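Local coordinates for dihydrocoumarin hydrolase, AncDHCH1 (Pseudomonas sp., PDB 6C2C), which probably hydrolyses dihydrocoumarin at a two-zinc centre and is related to methyl-parathion hydrolase in the metallo-beta-lactamase superfamily, at residues A[30-35]-A[103-108]; A[80-85]-A[96-101]; A[89-94]-A[120-125]; A[115-120]-A[126-131]; A[229-234]-A[272-277]. One frame throughout, in Å; residues are numbered along the deposited sequence.

Contact 1: residues A[30-35]-A[103-108]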
# COMPACT_ATOMS: atom_id res chain seq x y z
N THR A 30 -10.73 -5.49 -5.11
CA THR A 30 -11.09 -4.06 -5.17
C THR A 30 -9.87 -3.28 -4.68
O THR A 30 -9.55 -3.31 -3.48
CB THR A 30 -12.34 -3.71 -4.34
OG1 THR A 30 -13.42 -4.62 -4.62
CG2 THR A 30 -12.77 -2.25 -4.61
N ALA A 31 -9.16 -2.58 -5.58
CA ALA A 31 -8.18 -1.60 -5.15
C ALA A 31 -8.90 -0.46 -4.46
O ALA A 31 -9.92 0.04 -4.96
CB ALA A 31 -7.39 -1.06 -6.36
N LEU A 32 -8.40 -0.05 -3.30
CA LEU A 32 -8.98 1.03 -2.53
C LEU A 32 -7.96 2.15 -2.39
O LEU A 32 -6.82 1.92 -1.97
CB LEU A 32 -9.42 0.52 -1.16
CG LEU A 32 -10.53 -0.55 -1.15
CD1 LEU A 32 -10.69 -1.09 0.26
CD2 LEU A 32 -11.86 0.08 -1.57
N SER A 33 -8.37 3.36 -2.70
CA SER A 33 -7.47 4.49 -2.51
C SER A 33 -7.64 5.10 -1.12
O SER A 33 -8.78 5.34 -0.67
CB SER A 33 -7.80 5.55 -3.56
OG SER A 33 -7.04 6.73 -3.34
N ASP A 34 -6.53 5.36 -0.44
CA ASP A 34 -6.62 6.12 0.77
C ASP A 34 -6.47 7.62 0.53
O ASP A 34 -6.51 8.38 1.52
CB ASP A 34 -5.54 5.67 1.77
CG ASP A 34 -5.82 6.17 3.19
OD1 ASP A 34 -6.96 5.97 3.68
OD2 ASP A 34 -4.88 6.71 3.81
N GLY A 35 -6.32 8.03 -0.71
CA GLY A 35 -5.94 9.40 -1.04
C GLY A 35 -4.55 9.41 -1.64
O GLY A 35 -3.94 8.37 -1.91
N LYS A 103 -16.82 1.95 1.52
CA LYS A 103 -18.27 2.07 1.48
C LYS A 103 -18.76 2.26 0.05
O LYS A 103 -19.73 1.63 -0.37
CB LYS A 103 -18.71 3.26 2.33
CG LYS A 103 -20.24 3.52 2.41
CD LYS A 103 -20.50 4.86 3.17
CE LYS A 103 -22.01 5.21 3.31
NZ LYS A 103 -22.55 4.26 4.27
N ALA A 104 -18.09 3.13 -0.70
CA ALA A 104 -18.51 3.31 -2.10
C ALA A 104 -18.36 2.02 -2.90
O ALA A 104 -19.16 1.76 -3.82
CB ALA A 104 -17.71 4.45 -2.72
N ALA A 105 -17.38 1.18 -2.53
CA ALA A 105 -17.15 -0.09 -3.19
C ALA A 105 -18.14 -1.16 -2.78
O ALA A 105 -18.10 -2.29 -3.30
CB ALA A 105 -15.71 -0.56 -2.88
N GLY A 106 -19.04 -0.83 -1.86
CA GLY A 106 -20.14 -1.74 -1.61
C GLY A 106 -19.93 -2.65 -0.41
O GLY A 106 -20.72 -3.60 -0.24
N TYR A 107 -18.94 -2.37 0.45
CA TYR A 107 -18.72 -3.19 1.63
C TYR A 107 -18.70 -2.34 2.89
O TYR A 107 -18.44 -1.12 2.87
CB TYR A 107 -17.38 -3.94 1.54
CG TYR A 107 -17.37 -4.98 0.47
CD1 TYR A 107 -18.03 -6.21 0.67
CD2 TYR A 107 -16.79 -4.74 -0.77
CE1 TYR A 107 -18.04 -7.19 -0.32
CE2 TYR A 107 -16.77 -5.74 -1.76
CZ TYR A 107 -17.40 -6.97 -1.53
OH TYR A 107 -17.37 -7.98 -2.48
N GLN A 108 -18.94 -3.00 4.03
CA GLN A 108 -18.90 -2.35 5.31
C GLN A 108 -17.78 -2.93 6.13
O GLN A 108 -17.44 -4.10 5.97
CB GLN A 108 -20.21 -2.54 6.09
CG GLN A 108 -21.40 -1.78 5.46
CD GLN A 108 -21.93 -2.51 4.24
OE1 GLN A 108 -21.82 -2.03 3.08
NE2 GLN A 108 -22.50 -3.68 4.49

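Contact 2: residues A[80-85]-A[96-101]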
# COMPACT_ATOMS: atom_id res chain seq x y z
N LEU A 80 -13.63 -12.39 3.30
CA LEU A 80 -13.35 -11.03 2.83
C LEU A 80 -12.09 -10.55 3.55
O LEU A 80 -12.08 -10.41 4.78
CB LEU A 80 -14.51 -10.08 3.11
CG LEU A 80 -14.37 -8.68 2.51
CD1 LEU A 80 -14.32 -8.68 0.94
CD2 LEU A 80 -15.53 -7.77 3.00
N VAL A 81 -11.03 -10.27 2.79
CA VAL A 81 -9.76 -9.90 3.39
C VAL A 81 -9.28 -8.59 2.81
O VAL A 81 -9.51 -8.27 1.65
CB VAL A 81 -8.70 -11.00 3.21
CG1 VAL A 81 -9.23 -12.31 3.82
CG2 VAL A 81 -8.42 -11.17 1.76
N LEU A 82 -8.68 -7.80 3.67
CA LEU A 82 -8.22 -6.47 3.28
C LEU A 82 -6.71 -6.43 3.50
O LEU A 82 -6.24 -6.73 4.62
CB LEU A 82 -8.92 -5.41 4.11
CG LEU A 82 -8.40 -3.98 3.94
CD1 LEU A 82 -8.53 -3.51 2.50
CD2 LEU A 82 -9.12 -3.01 4.89
N VAL A 83 -5.97 -6.07 2.46
CA VAL A 83 -4.50 -5.93 2.52
C VAL A 83 -4.17 -4.44 2.59
O VAL A 83 -4.48 -3.70 1.74
CB VAL A 83 -3.81 -6.50 1.29
CG1 VAL A 83 -2.33 -6.20 1.35
CG2 VAL A 83 -4.00 -8.01 1.24
N ASP A 84 -3.70 -4.07 3.77
CA ASP A 84 -3.39 -2.71 4.19
C ASP A 84 -4.65 -1.87 4.43
O ASP A 84 -5.67 -2.26 4.03
CB ASP A 84 -2.38 -2.04 3.31
CG ASP A 84 -0.97 -2.62 3.51
OD1 ASP A 84 -0.74 -3.30 4.52
OD2 ASP A 84 -0.15 -2.36 2.65
N THR A 85 -4.48 -0.73 5.12
CA THR A 85 -5.65 0.05 5.52
C THR A 85 -5.54 1.54 5.42
O THR A 85 -6.36 2.23 5.88
CB THR A 85 -6.06 -0.23 6.99
OG1 THR A 85 -5.07 0.28 7.87
CG2 THR A 85 -6.28 -1.72 7.31
N GLY A 96 -6.53 9.02 4.63
CA GLY A 96 -7.69 8.58 5.39
C GLY A 96 -8.96 8.42 4.59
O GLY A 96 -10.05 8.32 5.19
N LYS A 97 -8.89 8.33 3.26
CA LYS A 97 -10.10 8.19 2.46
C LYS A 97 -10.55 6.75 2.33
O LYS A 97 -11.62 6.49 1.74
CB LYS A 97 -9.90 8.79 1.06
CG LYS A 97 -9.30 10.14 1.00
CD LYS A 97 -9.59 11.02 2.19
CE LYS A 97 -9.35 12.48 1.84
NZ LYS A 97 -8.64 13.11 2.98
N LEU A 98 -9.77 5.78 2.84
CA LEU A 98 -10.13 4.38 2.61
C LEU A 98 -11.53 4.04 3.10
O LEU A 98 -12.26 3.34 2.41
CB LEU A 98 -9.11 3.46 3.28
CG LEU A 98 -9.39 1.97 2.95
CD1 LEU A 98 -8.09 1.25 2.58
CD2 LEU A 98 -10.04 1.31 4.12
N ALA A 99 -11.91 4.49 4.30
CA ALA A 99 -13.21 4.12 4.83
C ALA A 99 -14.33 4.54 3.88
O ALA A 99 -15.21 3.73 3.58
CB ALA A 99 -13.42 4.74 6.21
N ALA A 100 -14.26 5.76 3.34
CA ALA A 100 -15.31 6.21 2.42
C ALA A 100 -15.28 5.42 1.12
O ALA A 100 -16.34 5.11 0.52
CB ALA A 100 -15.09 7.71 2.14
N ASN A 101 -14.08 5.05 0.65
CA ASN A 101 -13.99 4.33 -0.62
C ASN A 101 -14.40 2.87 -0.49
O ASN A 101 -14.99 2.32 -1.41
CB ASN A 101 -12.54 4.52 -1.16
CG ASN A 101 -12.37 5.90 -1.70
OD1 ASN A 101 -13.38 6.45 -2.21
ND2 ASN A 101 -11.19 6.52 -1.59

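Contact 3: residues A[89-94]-A[120-125]. With ZN (zinc ion), chain C; ZN (zinc ion), chain D.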
# COMPACT_ATOMS: atom_id res chain seq x y z
N GLY A 89 -5.93 9.39 10.03
CA GLY A 89 -5.35 10.73 10.09
C GLY A 89 -3.90 10.81 10.55
O GLY A 89 -3.45 11.87 10.99
N LEU A 90 -3.13 9.75 10.40
CA LEU A 90 -1.77 9.75 10.93
C LEU A 90 -0.79 10.49 10.05
O LEU A 90 0.35 10.76 10.49
CB LEU A 90 -1.26 8.29 11.12
CG LEU A 90 -2.05 7.45 12.14
CD1 LEU A 90 -1.45 6.05 12.26
CD2 LEU A 90 -2.09 8.21 13.50
N PHE A 91 -1.15 10.76 8.80
CA PHE A 91 -0.17 11.32 7.89
C PHE A 91 -0.81 12.46 7.12
O PHE A 91 -0.67 12.56 5.89
CB PHE A 91 0.40 10.23 6.97
CG PHE A 91 1.80 10.51 6.49
CD1 PHE A 91 2.88 10.47 7.36
CD2 PHE A 91 2.03 10.88 5.16
CE1 PHE A 91 4.16 10.77 6.90
CE2 PHE A 91 3.29 11.17 4.68
CZ PHE A 91 4.37 11.11 5.55
N GLY A 92 -1.59 13.29 7.82
CA GLY A 92 -2.07 14.54 7.26
C GLY A 92 -3.50 14.48 6.77
O GLY A 92 -4.09 13.40 6.67
N PRO A 93 -4.06 15.63 6.37
CA PRO A 93 -5.47 15.67 6.00
C PRO A 93 -5.81 15.14 4.61
O PRO A 93 -7.00 14.99 4.35
CB PRO A 93 -5.81 17.19 6.09
CG PRO A 93 -4.56 17.84 5.83
CD PRO A 93 -3.43 16.96 6.32
N THR A 94 -4.83 14.80 3.73
CA THR A 94 -5.14 14.32 2.39
C THR A 94 -5.32 12.81 2.33
O THR A 94 -5.66 12.29 1.27
CB THR A 94 -4.07 14.76 1.39
OG1 THR A 94 -2.82 14.07 1.61
CG2 THR A 94 -3.89 16.29 1.51
N MET A 120 4.17 -2.06 9.26
CA MET A 120 3.45 -1.17 10.18
C MET A 120 3.82 0.30 10.07
O MET A 120 3.76 1.02 11.06
CB MET A 120 3.63 -1.66 11.62
CG MET A 120 3.01 -3.07 11.77
SD MET A 120 3.06 -3.60 13.51
CE MET A 120 2.30 -5.21 13.30
N HIS A 121 4.06 0.82 8.89
CA HIS A 121 4.13 2.26 8.71
C HIS A 121 2.75 2.87 8.81
O HIS A 121 1.73 2.19 8.63
CB HIS A 121 4.78 2.57 7.36
CG HIS A 121 6.28 2.45 7.37
ND1 HIS A 121 7.06 2.44 6.24
CD2 HIS A 121 7.16 2.34 8.41
CE1 HIS A 121 8.34 2.34 6.55
NE2 HIS A 121 8.42 2.28 7.87
N PRO A 122 2.68 4.16 9.14
CA PRO A 122 1.39 4.76 9.48
C PRO A 122 0.39 4.74 8.36
O PRO A 122 -0.80 4.63 8.64
CB PRO A 122 1.75 6.21 9.83
CG PRO A 122 3.04 6.41 9.18
CD PRO A 122 3.78 5.11 9.35
N ASP A 123 0.84 4.83 7.13
CA ASP A 123 -0.03 4.84 5.96
C ASP A 123 -0.46 3.46 5.57
O ASP A 123 -1.17 3.31 4.58
CB ASP A 123 0.66 5.52 4.78
CG ASP A 123 2.07 4.91 4.45
OD1 ASP A 123 2.93 4.64 5.29
OD2 ASP A 123 2.31 4.72 3.28
N HIS A 124 -0.16 2.45 6.39
CA HIS A 124 -0.71 1.10 6.18
C HIS A 124 -1.53 0.57 7.33
O HIS A 124 -2.45 -0.24 7.10
CB HIS A 124 0.42 0.11 5.86
CG HIS A 124 1.23 0.59 4.66
ND1 HIS A 124 1.07 0.08 3.39
CD2 HIS A 124 2.10 1.62 4.56
CE1 HIS A 124 1.83 0.77 2.54
NE2 HIS A 124 2.45 1.73 3.24
N VAL A 125 -1.27 1.03 8.55
CA VAL A 125 -2.03 0.58 9.71
C VAL A 125 -2.98 1.62 10.27
O VAL A 125 -3.82 1.25 11.11
CB VAL A 125 -1.09 0.09 10.85
CG1 VAL A 125 -0.31 -1.12 10.40
CG2 VAL A 125 -0.13 1.21 11.39
ZN ZN C . 3.87 3.14 2.62
ZN ZN D . 6.31 2.20 4.10
O HOH W 1 4.91 3.46 4.13
O HOH W 2 7.52 3.95 3.40

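Contact 4: residues A[115-120]-A[126-131]. With ZN (zinc ion), chain D.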
# COMPACT_ATOMS: atom_id res chain seq x y z
N ILE A 115 -7.37 -9.01 8.05
CA ILE A 115 -6.65 -7.85 7.50
C ILE A 115 -5.18 -8.23 7.53
O ILE A 115 -4.67 -8.64 8.57
CB ILE A 115 -6.91 -6.58 8.33
CG1 ILE A 115 -8.41 -6.23 8.20
CG2 ILE A 115 -5.99 -5.45 7.82
CD1 ILE A 115 -8.86 -5.06 9.19
N TYR A 116 -4.51 -8.12 6.39
CA TYR A 116 -3.08 -8.46 6.28
C TYR A 116 -2.29 -7.18 6.06
O TYR A 116 -2.60 -6.38 5.19
CB TYR A 116 -2.81 -9.46 5.15
CG TYR A 116 -3.63 -10.74 5.27
CD1 TYR A 116 -4.02 -11.25 6.50
CD2 TYR A 116 -4.05 -11.38 4.12
CE1 TYR A 116 -4.80 -12.46 6.60
CE2 TYR A 116 -4.82 -12.58 4.21
CZ TYR A 116 -5.21 -13.03 5.46
OH TYR A 116 -6.00 -14.21 5.46
N ILE A 117 -1.31 -6.93 6.93
CA ILE A 117 -0.56 -5.69 6.93
C ILE A 117 0.81 -5.95 6.30
O ILE A 117 1.57 -6.82 6.75
CB ILE A 117 -0.41 -5.20 8.38
CG1 ILE A 117 -1.78 -4.86 8.98
CG2 ILE A 117 0.57 -4.04 8.42
CD1 ILE A 117 -2.51 -3.75 8.17
N THR A 118 1.13 -5.21 5.22
CA THR A 118 2.44 -5.44 4.61
C THR A 118 3.57 -4.99 5.55
O THR A 118 4.57 -5.68 5.68
CB THR A 118 2.55 -4.70 3.26
OG1 THR A 118 2.36 -3.27 3.45
CG2 THR A 118 1.56 -5.27 2.23
N HIS A 119 3.36 -3.90 6.26
CA HIS A 119 4.31 -3.40 7.24
C HIS A 119 3.63 -2.31 8.06
O HIS A 119 2.63 -1.73 7.63
CB HIS A 119 5.57 -2.85 6.56
CG HIS A 119 5.38 -1.65 5.68
ND1 HIS A 119 4.55 -1.64 4.57
CD2 HIS A 119 5.95 -0.41 5.74
CE1 HIS A 119 4.61 -0.45 3.98
NE2 HIS A 119 5.48 0.31 4.64
N MET A 120 4.17 -2.06 9.26
CA MET A 120 3.45 -1.17 10.18
C MET A 120 3.82 0.30 10.07
O MET A 120 3.76 1.02 11.06
CB MET A 120 3.63 -1.66 11.62
CG MET A 120 3.01 -3.07 11.77
SD MET A 120 3.06 -3.60 13.51
CE MET A 120 2.30 -5.21 13.30
N GLY A 126 -2.87 2.92 9.90
CA GLY A 126 -3.70 3.95 10.54
C GLY A 126 -5.18 3.67 10.37
O GLY A 126 -5.98 3.89 11.31
N GLY A 127 -5.55 3.10 9.22
CA GLY A 127 -6.95 2.78 8.97
C GLY A 127 -7.53 1.73 9.90
O GLY A 127 -8.77 1.61 9.97
N LEU A 128 -6.70 1.02 10.65
CA LEU A 128 -7.27 0.03 11.58
C LEU A 128 -8.06 0.65 12.72
O LEU A 128 -8.82 -0.08 13.35
CB LEU A 128 -6.13 -0.79 12.21
CG LEU A 128 -5.51 -1.78 11.24
CD1 LEU A 128 -4.20 -2.25 11.90
CD2 LEU A 128 -6.44 -2.96 10.95
N MET A 129 -7.78 1.88 13.12
CA MET A 129 -8.32 2.41 14.36
C MET A 129 -9.10 3.69 14.11
O MET A 129 -8.73 4.52 13.26
CB MET A 129 -7.17 2.64 15.41
CG MET A 129 -7.70 3.05 16.79
SD MET A 129 -7.83 4.88 16.84
CE MET A 129 -6.17 5.29 17.36
N ALA A 130 -10.22 3.83 14.82
CA ALA A 130 -10.91 5.11 14.86
C ALA A 130 -11.48 5.26 16.25
O ALA A 130 -12.18 4.36 16.72
CB ALA A 130 -12.02 5.19 13.80
N ASN A 131 -11.16 6.38 16.90
CA ASN A 131 -11.75 6.71 18.20
C ASN A 131 -11.32 5.71 19.28
O ASN A 131 -12.09 5.34 20.17
CB ASN A 131 -13.29 6.76 18.09
CG ASN A 131 -13.83 8.17 17.84
OD1 ASN A 131 -13.13 9.06 17.32
ND2 ASN A 131 -15.10 8.39 18.22
ZN ZN D . 6.31 2.20 4.10
O HOH W 1 4.91 3.46 4.13
O HOH W 2 7.52 3.95 3.40

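Contact 5: residues A[229-234]-A[272-277]. With ZN (zinc ion), chain C.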
# COMPACT_ATOMS: atom_id res chain seq x y z
N HIS A 229 8.52 3.09 -4.23
CA HIS A 229 7.89 4.35 -3.88
C HIS A 229 7.77 5.31 -5.04
O HIS A 229 6.86 6.15 -5.02
CB HIS A 229 8.63 5.11 -2.77
CG HIS A 229 8.52 4.44 -1.44
ND1 HIS A 229 9.23 3.29 -1.13
CD2 HIS A 229 7.76 4.73 -0.35
CE1 HIS A 229 8.92 2.92 0.10
NE2 HIS A 229 8.06 3.79 0.61
N VAL A 230 8.68 5.26 -6.00
CA VAL A 230 8.78 6.29 -7.04
C VAL A 230 8.94 5.54 -8.35
O VAL A 230 10.06 5.23 -8.78
CB VAL A 230 9.93 7.26 -6.79
CG1 VAL A 230 9.85 8.35 -7.86
CG2 VAL A 230 9.84 7.87 -5.40
N ALA A 231 7.80 5.19 -8.99
CA ALA A 231 7.85 4.46 -10.26
C ALA A 231 8.80 5.11 -11.27
O ALA A 231 9.55 4.39 -11.94
CB ALA A 231 6.44 4.38 -10.89
N ALA A 232 8.79 6.44 -11.35
CA ALA A 232 9.54 7.14 -12.40
C ALA A 232 11.05 7.06 -12.22
O ALA A 232 11.77 7.46 -13.14
CB ALA A 232 9.13 8.62 -12.46
N VAL A 233 11.53 6.58 -11.07
CA VAL A 233 12.95 6.34 -10.77
C VAL A 233 13.24 4.86 -10.66
O VAL A 233 14.19 4.33 -11.28
CB VAL A 233 13.37 7.06 -9.47
CG1 VAL A 233 14.76 6.57 -9.02
CG2 VAL A 233 13.42 8.59 -9.63
N GLN A 234 12.41 4.14 -9.90
CA GLN A 234 12.81 2.83 -9.43
C GLN A 234 12.49 1.68 -10.37
O GLN A 234 13.02 0.59 -10.16
CB GLN A 234 12.18 2.58 -8.04
CG GLN A 234 12.81 3.46 -6.99
CD GLN A 234 12.11 3.28 -5.69
OE1 GLN A 234 10.90 3.43 -5.64
NE2 GLN A 234 12.82 2.83 -4.66
N ALA A 272 1.41 -0.40 -3.05
CA ALA A 272 0.79 0.67 -2.24
C ALA A 272 1.06 2.08 -2.75
O ALA A 272 0.20 2.96 -2.56
CB ALA A 272 1.29 0.59 -0.78
N HIS A 273 2.21 2.31 -3.44
CA HIS A 273 2.58 3.67 -3.83
C HIS A 273 2.80 3.80 -5.33
O HIS A 273 3.42 4.77 -5.78
CB HIS A 273 3.82 4.17 -3.04
CG HIS A 273 3.54 4.20 -1.55
ND1 HIS A 273 2.41 4.77 -1.01
CD2 HIS A 273 4.22 3.65 -0.53
CE1 HIS A 273 2.40 4.59 0.31
NE2 HIS A 273 3.48 3.92 0.62
N LEU A 274 2.25 2.88 -6.13
CA LEU A 274 2.13 3.11 -7.57
C LEU A 274 0.80 3.85 -7.80
O LEU A 274 -0.18 3.65 -7.06
CB LEU A 274 2.10 1.77 -8.33
CG LEU A 274 3.44 1.04 -8.27
CD1 LEU A 274 3.37 -0.22 -9.08
CD2 LEU A 274 4.56 1.98 -8.81
N SER A 275 0.79 4.73 -8.80
CA SER A 275 -0.38 5.55 -9.08
C SER A 275 -1.66 4.71 -9.10
O SER A 275 -1.73 3.71 -9.83
CB SER A 275 -0.13 6.23 -10.44
OG SER A 275 -1.21 7.04 -10.89
N PHE A 276 -2.64 5.12 -8.32
CA PHE A 276 -3.86 4.34 -8.13
C PHE A 276 -4.45 3.93 -9.48
O PHE A 276 -4.60 4.78 -10.38
CB PHE A 276 -4.88 5.16 -7.33
CG PHE A 276 -6.15 4.39 -7.06
CD1 PHE A 276 -6.19 3.41 -6.06
CD2 PHE A 276 -7.29 4.58 -7.89
CE1 PHE A 276 -7.33 2.64 -5.85
CE2 PHE A 276 -8.47 3.83 -7.63
CZ PHE A 276 -8.46 2.84 -6.63
N PRO A 277 -4.84 2.66 -9.68
CA PRO A 277 -5.00 1.61 -8.67
C PRO A 277 -3.72 0.79 -8.43
O PRO A 277 -3.76 -0.14 -7.58
CB PRO A 277 -6.13 0.73 -9.29
CG PRO A 277 -5.80 0.80 -10.79
CD PRO A 277 -5.49 2.29 -10.98
ZN ZN C . 3.87 3.14 2.62
O HOH W 3 5.18 5.61 -7.83
O HOH W 1 4.91 3.46 4.13

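Contact 1: residues A[30-35]-A[103-108]
Thr30 and Leu32 meet Ala105 through methyl groups alone, and this apolar touch is all that crosses between 30-35 and 103-108. CG2 of Thr30 lies 3.8 Å from CB of Ala105, and the same CB is 4.1 Å from CD2 of Leu32. Two residues of the strand, one on either side of Ala31 in sequence, thus share one small methyl where the helix has just ended. In the threonine OG1 lies beside the backbone N (chi1 -48°), which puts CG2 anti to that N and facing Ala105. Leu32 reaches the alanine with its CD2 branch, its CB starting off to the side.

Polar bonds stay within each segment or lead elsewhere. OG1 of Thr30 and the carbonyl O of Ala105 are both hydrogen-bonded to NH1 of Arg21, so one guanidinium nitrogen ties the two sides together just beside the methyls. In 103-108 the helix closes with a Schellman motif: Gly106 takes a positive phi (98°), and its N bonds to Lys103 O at 3.0 Å. On the strand, Ser33 OG accepts from Gly35 N at 3.0 Å in an ST turn. Asp34 spreads its carboxylate over several N-H groups, OD1 taking that of Leu98 and OD2 those of Gly96 and Ala87.

The contact is buried and joins strand 27-39 to the C-terminal end of helix 98-104. Phe19 of strand 19-24 touches both Thr30 and Ala105, Leu73 of strand 65-75 touches Thr30 and Tyr107, and Leu98 and Leu102 of the helix pack on Leu32.

Contact 2: residues A[80-85]-A[96-101]
Leu98 meets Thr85 and Leu82 with its two methyl branches. CD1 lies 3.8 Å from the carbonyl carbon of Thr85, so this branch rests on the backbone of that residue and not on its side chain. CB of Leu98 is 4.0 Å from Thr85 O. The other branch, CD2, approaches CD2 of Leu82 at 4.5 Å, a looser touch between methyl ends. With CG opposite the backbone N (chi1 -175°), the leucine extends from the first turn of its helix toward the end of strand 80-83.

One shell out, polar bonds set both sides. OG1 of Thr85 is hydrogen-bonded to His124 O. Asn101 N bonds back to Lys97 O at 3.1 Å, while its ND2 reaches Ser33 O and so ties the helix to strand 27-39. Leu32 of that strand packs on Leu82, and Ala71 touches Leu98. The unit formed by strand 80-83, helix 98-104 and strand 114-116 is a beta-alpha-beta crossover, and this contact joins its first strand to its helix.

Chemically the touch is van der Waals only, a leucine methyl against a peptide carbonyl and another against a methyl, with no hydrogen bond between the segments. The polar work falls to the neighbouring Asp84, which bonds to the zinc ligand His124 through OD2 and to Thr118 N through OD1; it is a second-shell residue that would hold that imidazole in place and probably polarise it.

Contact 3: residues A[89-94]-A[120-125]
Leu90 lies across Pro122, and its side chain can be followed outward from the backbone. CB sits 3.9 Å from Pro122 CB. From there CG runs opposite the carbonyl carbon (chi1 -63°), and CD1 at the tip is 4.0 Å from Pro122 CB and 3.9 Å from Pro122 O. The leucine therefore crosses the proline at a slant, reaching from its CB to its carbonyl. Leu90 also touches Ser174 of helix 162-180.

Phe91 adds a second, lighter touch: CD1 of the ring is 4.5 Å from Pro122 CG. Pro122 thus meets two hydrophobic residues of the 89-94 loop, at the first turn of helix 122-125. His121 occupies the N-cap position, and its carbonyl O accepts from the N atoms of both His124 and Val125, which forms the first turn of that short helix.

Beside the proline, the same turn carries three zinc ligands. His121 ND1 binds the zinc ion of chain D, whereas Asp123 OD2 (2.3 Å) and His124 NE2 (2.1 Å) bind that of chain C. Water 1 bridges the two metals and donates to Asp123 OD1 at 2.6 Å, so the carboxylate uses one oxygen for zinc and the other for the bridging water. His119, His205, His273 and Asp226, which binds both metals, complete the protein ligands, and water 2 also binds the zinc ion of chain D.

Histidine, proline, aspartate and histidine in succession after His119 and Met120 form the HxHxDH signature of the metallo-beta-lactamase fold, here with the 89-94 loop laid over its proline beside the binuclear centre.

Contact 4: residues A[115-120]-A[126-131]
The imidazole of His119 is the flat group here, and it is held at two points of its edge. NE2 binds the zinc ion of chain D at 2.1 Å, and ND1 donates to Thr118 OG1 at 3.0 Å, with the hydroxyl oxygen 9° out of the ring plane. Thr118 CB also lies at the edge, in the ring plane. These two bonds would fix the rotation of the ring; the rings of His121 and His205 meet it steeply, that of His124 at about 45°.

The touch between the segments themselves is aliphatic. Leu128 CD2 lies 3.7 Å from Ile115 CD1 and 4.0 Å from Ile115 CG2, so this branch is met by both arms of the isoleucine. The two side chains run past each other in opposite senses. The second branch, CD1, comes within 4.4 Å of Ile117 CD1. Leu128 CG is opposite the carbonyl carbon (chi1 -73°), which swings the fork back toward strand 114-116.

Leu128 ends a short 3-10 segment, 126-128, where Met129 N bonds to Gly126 O at 3.2 Å. Val141 of strand 140-142 touches both Ile117 and Leu128, and Phe136 packs on Ile115. Val125 of helix 122-125 meets Ile117, and Tyr178 of helix 162-180 bonds to Leu128 O. The contact thus packs the turn following helix 122-125 against strand 114-116, which lies between strands 80-83 and 140-142 in its sheet, and against the residues leading from it to the zinc ligand His119.

Contact 5: residues A[229-234]-A[272-277]
His229 opens the contact with its ring alongside that of His273, both side chains pointing the same way. The planes are near parallel, at 26°, but slid apart with centroids 5.3 Å from each other, so overlap is slight; the closest atoms are the two CD2 carbons, 3.7 Å apart. His273 NE2 binds the zinc ion of chain C at 2.2 Å, and its ND1 bonds to Ser68 O, so this ring is held from both nitrogens. Ala272 CB lies over one face of it.

The N atoms of His229 and Val230 both donate to Gln234 OE1, at 2.8 Å and 2.9 Å; the first lies in the carbonyl plane and the second is tilted 29° from it. This side-chain oxygen gathers the two N-H groups just ahead of helix 231-234. Val230, at the N-cap position, has its carbonyl O accepting from the N atoms of Val233 and Gln234. Ala231 then turns its CB to Leu274 CD2 at 3.7 Å, the one methyl pair of the contact. Water 3 joins the two backbones, accepting from Ala231 N and donating to His273 O at 2.8 Å, with a further weak bond to His229 O. Gln234 NE2 is bonded to Val240 O, which steadies the amide.

Helix 231-234 lies near helix 49-58, where Leu56 touches Ala232 and Ala55 touches Val233. The loop 272-277 leads from strand 268-270 to strand 279-285; His273 packs on Thr67 and Val69 of strand 65-75, and Phe276 on Ala31 and Ser33 of strand 27-39.

Contacts 1 and 2 lie close, centres about 6 Å apart, and share helix 98-104; contact 2 is nested within the chain loop closed by contact 1. Contacts 2 and 4 reach neighbouring strands, 80-83 and 114-116, of one mixed six-stranded sheet. Contacts 3 and 4 interleave along the chain and share Met120, with centres about 9 Å apart, and both touch the zinc ion of chain D. Contact 5 comes last, about 17 Å from contact 3 between centres, yet both supply ligands to the zinc ion of chain C. Packing on the first sheet thus extends to a metal centre completed from the later part of the chain.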